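Local coordinates for guanine nucleotide exchange protein (Legionella pneumophila, PDB 1XSZ) that probably acts as a guanine nucleotide exchange factor for ADP-ribosylation factor (Arf) GTPases, with a Sec7 domain whose active site is covered by a C-terminal cap, at residues A77-M82 against V113-G118; P203-T208 against D308-A313; N167-G170 against G175-D178. All blocks are in the same frame, centred on the assembly; numbering follows the deposited sequence.

Interaction 1. Residues A77-M82 against V113-G118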
ATOM      1  N   ALA A  77      17.450  -2.488  -1.684  1.00 15.44           N
ATOM      2  CA  ALA A  77      18.313  -3.437  -2.378  1.00 15.48           C
ATOM      3  C   ALA A  77      17.605  -3.983  -3.616  1.00 15.99           C
ATOM      4  O   ALA A  77      18.202  -4.102  -4.684  1.00 17.23           O
ATOM      5  CB  ALA A  77      18.694  -4.584  -1.446  1.00 15.78           C
ATOM      6  N   PHE A  78      16.320  -4.298  -3.469  1.00 15.03           N
ATOM      7  CA  PHE A  78      15.518  -4.835  -4.562  1.00 15.50           C
ATOM      8  C   PHE A  78      15.512  -3.894  -5.760  1.00 14.80           C
ATOM      9  O   PHE A  78      15.727  -4.312  -6.895  1.00 15.53           O
ATOM     10  CB  PHE A  78      14.087  -5.081  -4.065  1.00 13.60           C
ATOM     11  CG  PHE A  78      13.165  -5.672  -5.098  1.00 12.96           C
ATOM     12  CD1 PHE A  78      12.372  -4.855  -5.896  1.00 13.73           C
ATOM     13  CD2 PHE A  78      13.073  -7.052  -5.257  1.00 13.72           C
ATOM     14  CE1 PHE A  78      11.502  -5.403  -6.832  1.00 15.13           C
ATOM     15  CE2 PHE A  78      12.207  -7.612  -6.189  1.00 14.02           C
ATOM     16  CZ  PHE A  78      11.419  -6.787  -6.980  1.00 13.44           C
ATOM     17  N   THR A  79      15.276  -2.615  -5.507  1.00 14.14           N
ATOM     18  CA  THR A  79      15.249  -1.641  -6.585  1.00 14.98           C
ATOM     19  C   THR A  79      16.649  -1.361  -7.145  1.00 15.75           C
ATOM     20  O   THR A  79      16.808  -1.133  -8.343  1.00 17.02           O
ATOM     21  CB  THR A  79      14.587  -0.345  -6.103  1.00 14.92           C
ATOM     22  OG1 THR A  79      13.264  -0.649  -5.641  1.00 15.95           O
ATOM     23  CG2 THR A  79      14.493   0.662  -7.236  1.00 17.24           C
ATOM     24  N   SER A  80      17.655  -1.391  -6.276  0.50 15.66           N
ATOM     25  CA  SER A  80      19.031  -1.149  -6.699  0.50 18.51           C
ATOM     26  C   SER A  80      19.519  -2.258  -7.625  0.50 18.74           C
ATOM     27  O   SER A  80      20.408  -2.044  -8.451  0.50 19.33           O
ATOM     28  CB  SER A  80      19.949  -1.055  -5.480  0.50 19.48           C
ATOM     29  OG  SER A  80      19.620   0.067  -4.683  0.50 23.91           O
ATOM     30  N   GLN A  81      18.932  -3.442  -7.487  1.00 18.81           N
ATOM     31  CA  GLN A  81      19.308  -4.587  -8.307  1.00 19.64           C
ATOM     32  C   GLN A  81      18.696  -4.537  -9.703  1.00 21.05           C
ATOM     33  O   GLN A  81      18.968  -5.398 -10.541  1.00 23.53           O
ATOM     34  CB  GLN A  81      18.919  -5.886  -7.590  1.00 20.21           C
ATOM     35  CG  GLN A  81      19.743  -6.129  -6.329  1.00 20.61           C
ATOM     36  CD  GLN A  81      19.148  -7.181  -5.414  1.00 22.46           C
ATOM     37  OE1 GLN A  81      18.070  -7.715  -5.674  1.00 23.47           O
ATOM     38  NE2 GLN A  81      19.849  -7.478  -4.326  1.00 21.23           N
ATOM     39  N   MET A  82      17.870  -3.523  -9.949  1.00 20.51           N
ATOM     40  CA  MET A  82      17.241  -3.344 -11.254  1.00 20.98           C
ATOM     41  C   MET A  82      18.112  -2.399 -12.072  1.00 20.72           C
ATOM     42  O   MET A  82      18.706  -1.472 -11.528  1.00 21.83           O
ATOM     43  CB  MET A  82      15.839  -2.754 -11.093  1.00 20.46           C
ATOM     44  CG  MET A  82      14.873  -3.681 -10.368  1.00 19.00           C
ATOM     45  SD  MET A  82      13.238  -2.960 -10.117  1.00 24.85           S
ATOM     46  CE  MET A  82      12.543  -3.105 -11.752  1.00 24.85           C
ATOM     47  N   VAL A 113       6.915   4.003  -5.106  1.00 11.91           N
ATOM     48  CA  VAL A 113       7.251   5.106  -6.001  1.00 11.64           C
ATOM     49  C   VAL A 113       8.485   5.866  -5.492  1.00 12.60           C
ATOM     50  O   VAL A 113       9.342   6.272  -6.280  1.00 14.37           O
ATOM     51  CB  VAL A 113       6.041   6.066  -6.160  1.00 11.72           C
ATOM     52  CG1 VAL A 113       6.427   7.290  -6.991  1.00 11.95           C
ATOM     53  CG2 VAL A 113       4.894   5.322  -6.839  1.00 14.07           C
ATOM     54  N   GLN A 114       8.588   6.041  -4.181  1.00 12.22           N
ATOM     55  CA  GLN A 114       9.744   6.732  -3.604  1.00 13.74           C
ATOM     56  C   GLN A 114      11.024   5.929  -3.833  1.00 13.37           C
ATOM     57  O   GLN A 114      12.098   6.499  -4.038  1.00 13.94           O
ATOM     58  CB  GLN A 114       9.535   6.949  -2.105  1.00 13.94           C
ATOM     59  CG  GLN A 114       8.490   8.000  -1.773  1.00 17.80           C
ATOM     60  CD  GLN A 114       8.231   8.109  -0.287  1.00 21.51           C
ATOM     61  OE1 GLN A 114       9.158   8.284   0.506  1.00 27.35           O
ATOM     62  NE2 GLN A 114       6.967   8.009   0.101  1.00 26.61           N
ATOM     63  N   SER A 115      10.922   4.606  -3.789  1.00 13.26           N
ATOM     64  CA  SER A 115      12.092   3.757  -4.009  1.00 13.44           C
ATOM     65  C   SER A 115      12.587   3.938  -5.443  1.00 14.35           C
ATOM     66  O   SER A 115      13.789   4.100  -5.689  1.00 14.06           O
ATOM     67  CB  SER A 115      11.733   2.293  -3.759  1.00 14.19           C
ATOM     68  OG  SER A 115      12.871   1.464  -3.918  1.00 15.62           O
ATOM     69  N   PHE A 116      11.663   3.914  -6.394  1.00 13.76           N
ATOM     70  CA  PHE A 116      12.035   4.106  -7.786  1.00 13.41           C
ATOM     71  C   PHE A 116      12.692   5.465  -8.001  1.00 14.53           C
ATOM     72  O   PHE A 116      13.738   5.562  -8.643  1.00 14.45           O
ATOM     73  CB  PHE A 116      10.810   4.032  -8.695  1.00 14.28           C
ATOM     74  CG  PHE A 116      11.070   4.559 -10.075  1.00 15.31           C
ATOM     75  CD1 PHE A 116      11.745   3.788 -11.014  1.00 14.62           C
ATOM     76  CD2 PHE A 116      10.720   5.864 -10.407  1.00 16.49           C
ATOM     77  CE1 PHE A 116      12.072   4.315 -12.265  1.00 16.64           C
ATOM     78  CE2 PHE A 116      11.044   6.396 -11.654  1.00 15.90           C
ATOM     79  CZ  PHE A 116      11.721   5.621 -12.580  1.00 16.98           C
ATOM     80  N   SER A 117      12.071   6.517  -7.477  0.50 14.02           N
ATOM     81  CA  SER A 117      12.598   7.867  -7.643  0.50 15.40           C
ATOM     82  C   SER A 117      14.029   7.990  -7.130  0.50 16.51           C
ATOM     83  O   SER A 117      14.866   8.637  -7.759  0.50 16.16           O
ATOM     84  CB  SER A 117      11.697   8.884  -6.934  0.50 17.08           C
ATOM     85  OG  SER A 117      11.675   8.677  -5.535  0.50 20.06           O
ATOM     86  N   GLY A 118      14.310   7.366  -5.992  1.00 16.08           N
ATOM     87  CA  GLY A 118      15.653   7.424  -5.443  1.00 17.97           C
ATOM     88  C   GLY A 118      16.655   6.670  -6.297  1.00 18.30           C
ATOM     89  O   GLY A 118      17.772   7.150  -6.522  1.00 20.81           O
TER
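Thr79 and Ser115 meet hydroxyl to hydroxyl. Thr79 OG1 and Ser115 OG lie 2.8 Å apart in a hydrogen bond, and either could give the proton. Both CB atoms point at the opposing helix, so the two short side chains span the gap between backbones by themselves. Ser115 OG stands anti to its own backbone N (chi1 -178°), which carries it off its helix to Thr79. It also comes within 3.3 Å of Thr79 CB. The methyl of the threonine touches more lightly: Thr79 CG2 is 3.8 Å from Ser115 O and 4.3 Å from Phe116 CA. The CA atoms of Thr79 and Phe116 are the nearest across the two segments, 6.7 Å apart.

A second, weak hydrogen bond links Thr79 OG1 to Leu75 O, one turn earlier in its own helix. It may help to set the rotation of the hydroxyl. Around the pair the packing is aromatic. Thr79 also rests on Phe84 and Phe96, and the Phe116 ring meets Phe84 edge-to-face and Phe96 with planes at about 45°. The loop and helix 89-98 that supply these rings follow helix 69-80 in the chain. The contact joins the last turn of helix 69-80 to the middle of helix 106-123. Both helices belong to the all-helical Sec7 domain, and this hydroxyl pair joins them in its interior.

Interaction 2. Residues P203-T208 against D308-A313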
ATOM      1  N   PRO A 203      -4.243  -6.992   2.856  1.00 12.84           N
ATOM      2  CA  PRO A 203      -4.176  -7.604   4.186  1.00 13.00           C
ATOM      3  C   PRO A 203      -5.208  -7.023   5.151  1.00 13.53           C
ATOM      4  O   PRO A 203      -5.522  -5.830   5.102  1.00 13.80           O
ATOM      5  CB  PRO A 203      -2.745  -7.306   4.642  1.00 15.08           C
ATOM      6  CG  PRO A 203      -1.990  -7.210   3.350  1.00 15.04           C
ATOM      7  CD  PRO A 203      -2.927  -6.457   2.452  1.00 14.55           C
ATOM      8  N   GLY A 204      -5.731  -7.889   6.017  1.00 13.10           N
ATOM      9  CA  GLY A 204      -6.692  -7.459   7.018  1.00 12.55           C
ATOM     10  C   GLY A 204      -8.145  -7.612   6.631  1.00 12.23           C
ATOM     11  O   GLY A 204      -8.505  -8.496   5.858  1.00 12.88           O
ATOM     12  N   TYR A 205      -8.981  -6.742   7.183  1.00 11.97           N
ATOM     13  CA  TYR A 205     -10.411  -6.744   6.907  1.00 11.83           C
ATOM     14  C   TYR A 205     -10.740  -5.618   5.941  1.00 11.20           C
ATOM     15  O   TYR A 205     -10.338  -4.471   6.164  1.00 12.63           O
ATOM     16  CB  TYR A 205     -11.217  -6.466   8.186  1.00 11.89           C
ATOM     17  CG  TYR A 205     -10.922  -7.362   9.364  1.00 11.20           C
ATOM     18  CD1 TYR A 205     -11.429  -8.657   9.424  1.00 11.28           C
ATOM     19  CD2 TYR A 205     -10.155  -6.905  10.431  1.00 13.24           C
ATOM     20  CE1 TYR A 205     -11.181  -9.473  10.521  1.00 13.41           C
ATOM     21  CE2 TYR A 205      -9.898  -7.709  11.532  1.00 13.19           C
ATOM     22  CZ  TYR A 205     -10.415  -8.993  11.572  1.00 12.02           C
ATOM     23  OH  TYR A 205     -10.177  -9.778  12.670  1.00 12.97           O
ATOM     24  N   GLU A 206     -11.445  -5.934   4.862  0.50  8.80           N
ATOM     25  CA  GLU A 206     -11.845  -4.890   3.941  0.50  8.93           C
ATOM     26  C   GLU A 206     -13.353  -4.862   3.840  0.50  9.00           C
ATOM     27  O   GLU A 206     -13.988  -5.898   3.626  0.50  7.95           O
ATOM     28  CB  GLU A 206     -11.281  -5.085   2.532  0.50  9.66           C
ATOM     29  CG  GLU A 206     -11.668  -3.913   1.623  0.50 12.99           C
ATOM     30  CD  GLU A 206     -11.217  -4.057   0.182  0.50 16.24           C
ATOM     31  OE1 GLU A 206     -11.390  -3.078  -0.576  0.50 17.45           O
ATOM     32  OE2 GLU A 206     -10.704  -5.130  -0.195  0.50 18.30           O
ATOM     33  N   LEU A 207     -13.918  -3.677   4.035  1.00 11.38           N
ATOM     34  CA  LEU A 207     -15.342  -3.476   3.894  1.00 11.23           C
ATOM     35  C   LEU A 207     -15.462  -2.608   2.649  1.00 11.29           C
ATOM     36  O   LEU A 207     -14.778  -1.584   2.517  1.00 11.98           O
ATOM     37  CB  LEU A 207     -15.927  -2.739   5.102  1.00 13.49           C
ATOM     38  CG  LEU A 207     -15.834  -3.478   6.438  1.00 13.41           C
ATOM     39  CD1 LEU A 207     -14.584  -3.033   7.186  1.00 16.52           C
ATOM     40  CD2 LEU A 207     -17.082  -3.206   7.276  1.00 15.13           C
ATOM     41  N   THR A 208     -16.303  -3.019   1.716  1.00 11.98           N
ATOM     42  CA  THR A 208     -16.500  -2.248   0.505  1.00 12.18           C
ATOM     43  C   THR A 208     -17.770  -2.718  -0.170  1.00 13.08           C
ATOM     44  O   THR A 208     -17.969  -3.919  -0.372  1.00 12.87           O
ATOM     45  CB  THR A 208     -15.289  -2.381  -0.460  1.00 12.51           C
ATOM     46  OG1 THR A 208     -15.530  -1.573  -1.617  1.00 13.00           O
ATOM     47  CG2 THR A 208     -15.071  -3.832  -0.894  1.00 13.95           C
ATOM     48  N   ASP A 308      -7.739  -8.339  18.430  1.00 18.28           N
ATOM     49  CA  ASP A 308      -9.053  -8.087  19.003  1.00 19.00           C
ATOM     50  C   ASP A 308      -9.505  -6.648  18.768  1.00 17.23           C
ATOM     51  O   ASP A 308     -10.689  -6.394  18.542  1.00 17.36           O
ATOM     52  CB  ASP A 308      -9.051  -8.403  20.500  1.00 22.32           C
ATOM     53  CG  ASP A 308      -8.768  -9.865  20.777  1.00 27.78           C
ATOM     54  OD1 ASP A 308      -9.425 -10.722  20.151  1.00 30.64           O
ATOM     55  OD2 ASP A 308      -7.891 -10.155  21.619  1.00 33.27           O
ATOM     56  N   LEU A 309      -8.567  -5.706  18.810  1.00 16.62           N
ATOM     57  CA  LEU A 309      -8.907  -4.306  18.583  1.00 16.82           C
ATOM     58  C   LEU A 309      -9.386  -4.111  17.145  1.00 15.10           C
ATOM     59  O   LEU A 309     -10.400  -3.461  16.896  1.00 15.04           O
ATOM     60  CB  LEU A 309      -7.694  -3.410  18.860  1.00 18.05           C
ATOM     61  CG  LEU A 309      -7.875  -1.914  18.576  1.00 19.56           C
ATOM     62  CD1 LEU A 309      -9.032  -1.353  19.397  1.00 20.82           C
ATOM     63  CD2 LEU A 309      -6.587  -1.178  18.912  1.00 19.60           C
ATOM     64  N   ALA A 310      -8.654  -4.678  16.194  1.00 14.31           N
ATOM     65  CA  ALA A 310      -9.031  -4.566  14.791  1.00 14.29           C
ATOM     66  C   ALA A 310     -10.374  -5.262  14.530  1.00 13.24           C
ATOM     67  O   ALA A 310     -11.233  -4.735  13.822  1.00 13.36           O
ATOM     68  CB  ALA A 310      -7.940  -5.177  13.916  1.00 13.68           C
ATOM     69  N   ALA A 311     -10.550  -6.441  15.128  1.00 13.78           N
ATOM     70  CA  ALA A 311     -11.780  -7.209  14.952  1.00 13.80           C
ATOM     71  C   ALA A 311     -12.987  -6.456  15.500  1.00 13.86           C
ATOM     72  O   ALA A 311     -14.067  -6.490  14.914  1.00 14.66           O
ATOM     73  CB  ALA A 311     -11.655  -8.565  15.630  1.00 14.53           C
ATOM     74  N   LYS A 312     -12.802  -5.781  16.631  1.00 14.76           N
ATOM     75  CA  LYS A 312     -13.894  -5.015  17.233  1.00 16.19           C
ATOM     76  C   LYS A 312     -14.305  -3.866  16.322  1.00 15.05           C
ATOM     77  O   LYS A 312     -15.492  -3.609  16.123  1.00 16.41           O
ATOM     78  CB  LYS A 312     -13.476  -4.465  18.597  1.00 17.84           C
ATOM     79  CG  LYS A 312     -13.350  -5.520  19.676  1.00 21.83           C
ATOM     80  CD  LYS A 312     -12.928  -4.907  21.001  1.00 25.52           C
ATOM     81  CE  LYS A 312     -12.712  -5.983  22.054  1.00 27.16           C
ATOM     82  NZ  LYS A 312     -12.264  -5.403  23.349  1.00 30.68           N
ATOM     83  N   ALA A 313     -13.323  -3.166  15.766  1.00 14.72           N
ATOM     84  CA  ALA A 313     -13.639  -2.060  14.875  1.00 15.20           C
ATOM     85  C   ALA A 313     -14.413  -2.575  13.658  1.00 13.43           C
ATOM     86  O   ALA A 313     -15.441  -2.020  13.278  1.00 15.23           O
ATOM     87  CB  ALA A 313     -12.358  -1.351  14.438  1.00 15.99           C
TER
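Tyr205 and Ala311 are the nearest residues of strand 204-208 and helix 306-315, with CA atoms 8.2 Å apart, and no hydrogen bond joins the two segments. This is a helix packed on an antiparallel sheet, in the C-terminal capping domain. Strand 204-208 lies inside that sheet, between 295-300 and 323-325. Tyr205 spans most of the distance. Its CB points at the helix. With CG anti to the carbonyl carbon (chi1 -54°) the ring carries on toward the helix, and its CE2 and OH end meets the helix surface.

Two alanines receive it. Ala310 CB sits in the ring plane at the edge, 4.0 Å from Tyr205 CE2. The peptide between the alanines lies obliquely to the ring, with Ala310 C and Ala311 N both 3.9 Å from Tyr205 CE2. With only methyl side chains here, the helix lets the ring reach its backbone. Ala310 also packs on Ile298 and Pro300 of the adjoining strand, and Ala311 on Ala338 of helix 332-351.

The buried phenol has its polar partner in that third element: Tyr205 OH is hydrogen-bonded to Leu335 O. One residue thus touches helix 306-315 and bonds to helix 332-351. Across the contact itself the same oxygen meets only carbon, and Tyr205 OH lies 3.5 Å from Ala311 CB.

Interaction 3. Residues N167-G170 against G175-D178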
ATOM      1  N   ASN A 167       2.317  23.588 -14.416  1.00 18.69           N
ATOM      2  CA  ASN A 167       2.135  23.009 -13.096  1.00 18.62           C
ATOM      3  C   ASN A 167       3.404  22.514 -12.411  1.00 19.68           C
ATOM      4  O   ASN A 167       3.464  22.463 -11.180  1.00 21.88           O
ATOM      5  CB  ASN A 167       1.093  21.891 -13.173  1.00 19.21           C
ATOM      6  CG  ASN A 167      -0.326  22.428 -13.163  1.00 19.03           C
ATOM      7  OD1 ASN A 167      -0.839  22.830 -12.114  1.00 21.11           O
ATOM      8  ND2 ASN A 167      -0.959  22.456 -14.326  1.00 18.93           N
ATOM      9  N   LEU A 168       4.420  22.157 -13.192  1.00 18.26           N
ATOM     10  CA  LEU A 168       5.664  21.672 -12.608  1.00 17.91           C
ATOM     11  C   LEU A 168       6.727  22.745 -12.422  1.00 18.83           C
ATOM     12  O   LEU A 168       7.859  22.437 -12.045  1.00 18.12           O
ATOM     13  CB  LEU A 168       6.238  20.521 -13.440  1.00 17.23           C
ATOM     14  CG  LEU A 168       5.469  19.199 -13.348  1.00 17.20           C
ATOM     15  CD1 LEU A 168       6.201  18.124 -14.132  1.00 18.93           C
ATOM     16  CD2 LEU A 168       5.334  18.781 -11.894  1.00 23.08           C
ATOM     17  N   ARG A 169       6.371  23.999 -12.681  1.00 20.02           N
ATOM     18  CA  ARG A 169       7.319  25.096 -12.507  1.00 22.05           C
ATOM     19  C   ARG A 169       7.853  25.073 -11.081  1.00 22.47           C
ATOM     20  O   ARG A 169       7.085  24.938 -10.128  1.00 23.48           O
ATOM     21  CB  ARG A 169       6.641  26.443 -12.762  1.00 24.73           C
ATOM     22  CG  ARG A 169       6.262  26.706 -14.203  1.00 29.37           C
ATOM     23  CD  ARG A 169       5.511  28.022 -14.320  1.00 33.04           C
ATOM     24  NE  ARG A 169       5.164  28.340 -15.701  1.00 37.22           N
ATOM     25  CZ  ARG A 169       4.373  29.347 -16.056  1.00 38.57           C
ATOM     26  NH1 ARG A 169       3.843  30.134 -15.128  1.00 40.23           N
ATOM     27  NH2 ARG A 169       4.109  29.565 -17.337  1.00 40.00           N
ATOM     28  N   GLY A 170       9.170  25.202 -10.942  1.00 22.96           N
ATOM     29  CA  GLY A 170       9.789  25.202  -9.629  1.00 22.79           C
ATOM     30  C   GLY A 170       9.824  23.845  -8.953  1.00 22.90           C
ATOM     31  O   GLY A 170      10.228  23.736  -7.797  1.00 24.63           O
ATOM     32  N   GLY A 175      14.007  24.833  -9.058  1.00 24.32           N
ATOM     33  CA  GLY A 175      14.105  25.293 -10.430  1.00 22.95           C
ATOM     34  C   GLY A 175      13.102  24.568 -11.306  1.00 22.55           C
ATOM     35  O   GLY A 175      12.210  23.891 -10.796  1.00 22.50           O
ATOM     36  N   ASP A 176      13.236  24.705 -12.620  1.00 22.51           N
ATOM     37  CA  ASP A 176      12.318  24.043 -13.537  1.00 22.70           C
ATOM     38  C   ASP A 176      12.977  22.865 -14.233  1.00 22.97           C
ATOM     39  O   ASP A 176      14.204  22.754 -14.278  1.00 23.87           O
ATOM     40  CB  ASP A 176      11.820  25.011 -14.616  1.00 24.29           C
ATOM     41  CG  ASP A 176      11.193  26.263 -14.042  1.00 24.93           C
ATOM     42  OD1 ASP A 176      10.514  26.173 -13.001  1.00 24.90           O
ATOM     43  OD2 ASP A 176      11.374  27.341 -14.651  1.00 29.69           O
ATOM     44  N   PHE A 177      12.143  21.974 -14.760  1.00 20.97           N
ATOM     45  CA  PHE A 177      12.622  20.827 -15.517  1.00 20.61           C
ATOM     46  C   PHE A 177      12.751  21.370 -16.935  1.00 22.19           C
ATOM     47  O   PHE A 177      12.040  22.308 -17.303  1.00 22.49           O
ATOM     48  CB  PHE A 177      11.588  19.694 -15.508  1.00 18.26           C
ATOM     49  CG  PHE A 177      11.370  19.074 -14.160  1.00 17.15           C
ATOM     50  CD1 PHE A 177      12.284  18.164 -13.642  1.00 17.39           C
ATOM     51  CD2 PHE A 177      10.251  19.409 -13.400  1.00 17.71           C
ATOM     52  CE1 PHE A 177      12.093  17.596 -12.390  1.00 16.52           C
ATOM     53  CE2 PHE A 177      10.052  18.846 -12.145  1.00 17.23           C
ATOM     54  CZ  PHE A 177      10.974  17.939 -11.637  1.00 17.12           C
ATOM     55  N   ASP A 178      13.649  20.802 -17.730  1.00 23.57           N
ATOM     56  CA  ASP A 178      13.809  21.260 -19.105  1.00 25.46           C
ATOM     57  C   ASP A 178      12.493  21.095 -19.858  1.00 24.71           C
ATOM     58  O   ASP A 178      11.844  20.050 -19.772  1.00 23.24           O
ATOM     59  CB  ASP A 178      14.914  20.473 -19.810  1.00 28.34           C
ATOM     60  CG  ASP A 178      16.303  20.886 -19.359  1.00 31.80           C
ATOM     61  OD1 ASP A 178      17.288  20.295 -19.851  1.00 33.06           O
ATOM     62  OD2 ASP A 178      16.409  21.803 -18.515  1.00 34.50           O
TER
HETATM   63  O   HOH W   1       9.449  22.582 -14.336  1.00 19.34           O
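Asp176 turns its carboxylate toward Gly170 by setting CG beside its own backbone N, anti to the carbonyl carbon (chi1 -55°). Phe177 has the same kind of first torsion (chi1 -67°), and its ring swings over to Leu168. In both residues CB does not aim at the other segment; the end of the side chain makes the approach.

The shortest link is a hydrogen bond from Gly170 N to Asp176 OD1, 2.6 Å long with an N-H...O angle of 155°. The donor meets OD1 nearly along the C-O axis of the carboxylate. The same oxygen lies 3.4 Å from Arg169 CA. The Arg169 side chain stretches away, and its NE stays 6.4 Å from Asp176 OD1. The charged groups are not in contact, though a mild attraction between them is possible. Gly170 has a positive phi, a backbone setting that suits glycine. Its CA is tucked close to the carbonyl of Gly175.

These residues form the neck of the loop between helix 161-167 and helix 179-191 of the Sec7 domain. Asn172, in the part that loops out between the two segments, bonds through ND2 to Asp176 O. Farther along, a water bridges the two segments. It accepts a hydrogen bond from Phe177 N at 2.8 Å and gives a weak one to Leu168 O.

Next to the polar links, Leu168 and Phe177 make an apolar contact. Leu168 CB is 4.2 Å from Phe177 CD2, and Leu168 O lies obliquely to the ring. Both side chains are buried, and both pack on Leu182 of helix 179-191. Leu168 also lies against Leu136 and Leu137 of helix 131-149, while Phe177 touches Ala133 of the same helix.

Interactions 1 and 3 both belong to the Sec7 domain, while interaction 2 lies in the capping domain. The centres of 1 and 2 are 31 Å apart, on opposite sides of the chain's centre. Interactions 1 and 2 are buried and each joins two regular elements, helix to helix in one and strand to helix in the other. Interaction 3 is partly buried, farther from the centre of the chain, and closes one loop on itself. Interaction 1 depends on a hydroxyl pair, interaction 2 on apolar contact alone between its segments, and interaction 3 on a carboxylate, a backbone N-H and water, together with an apolar leucine-phenylalanine contact. Helix 131-149 packs against segments of both Sec7 contacts.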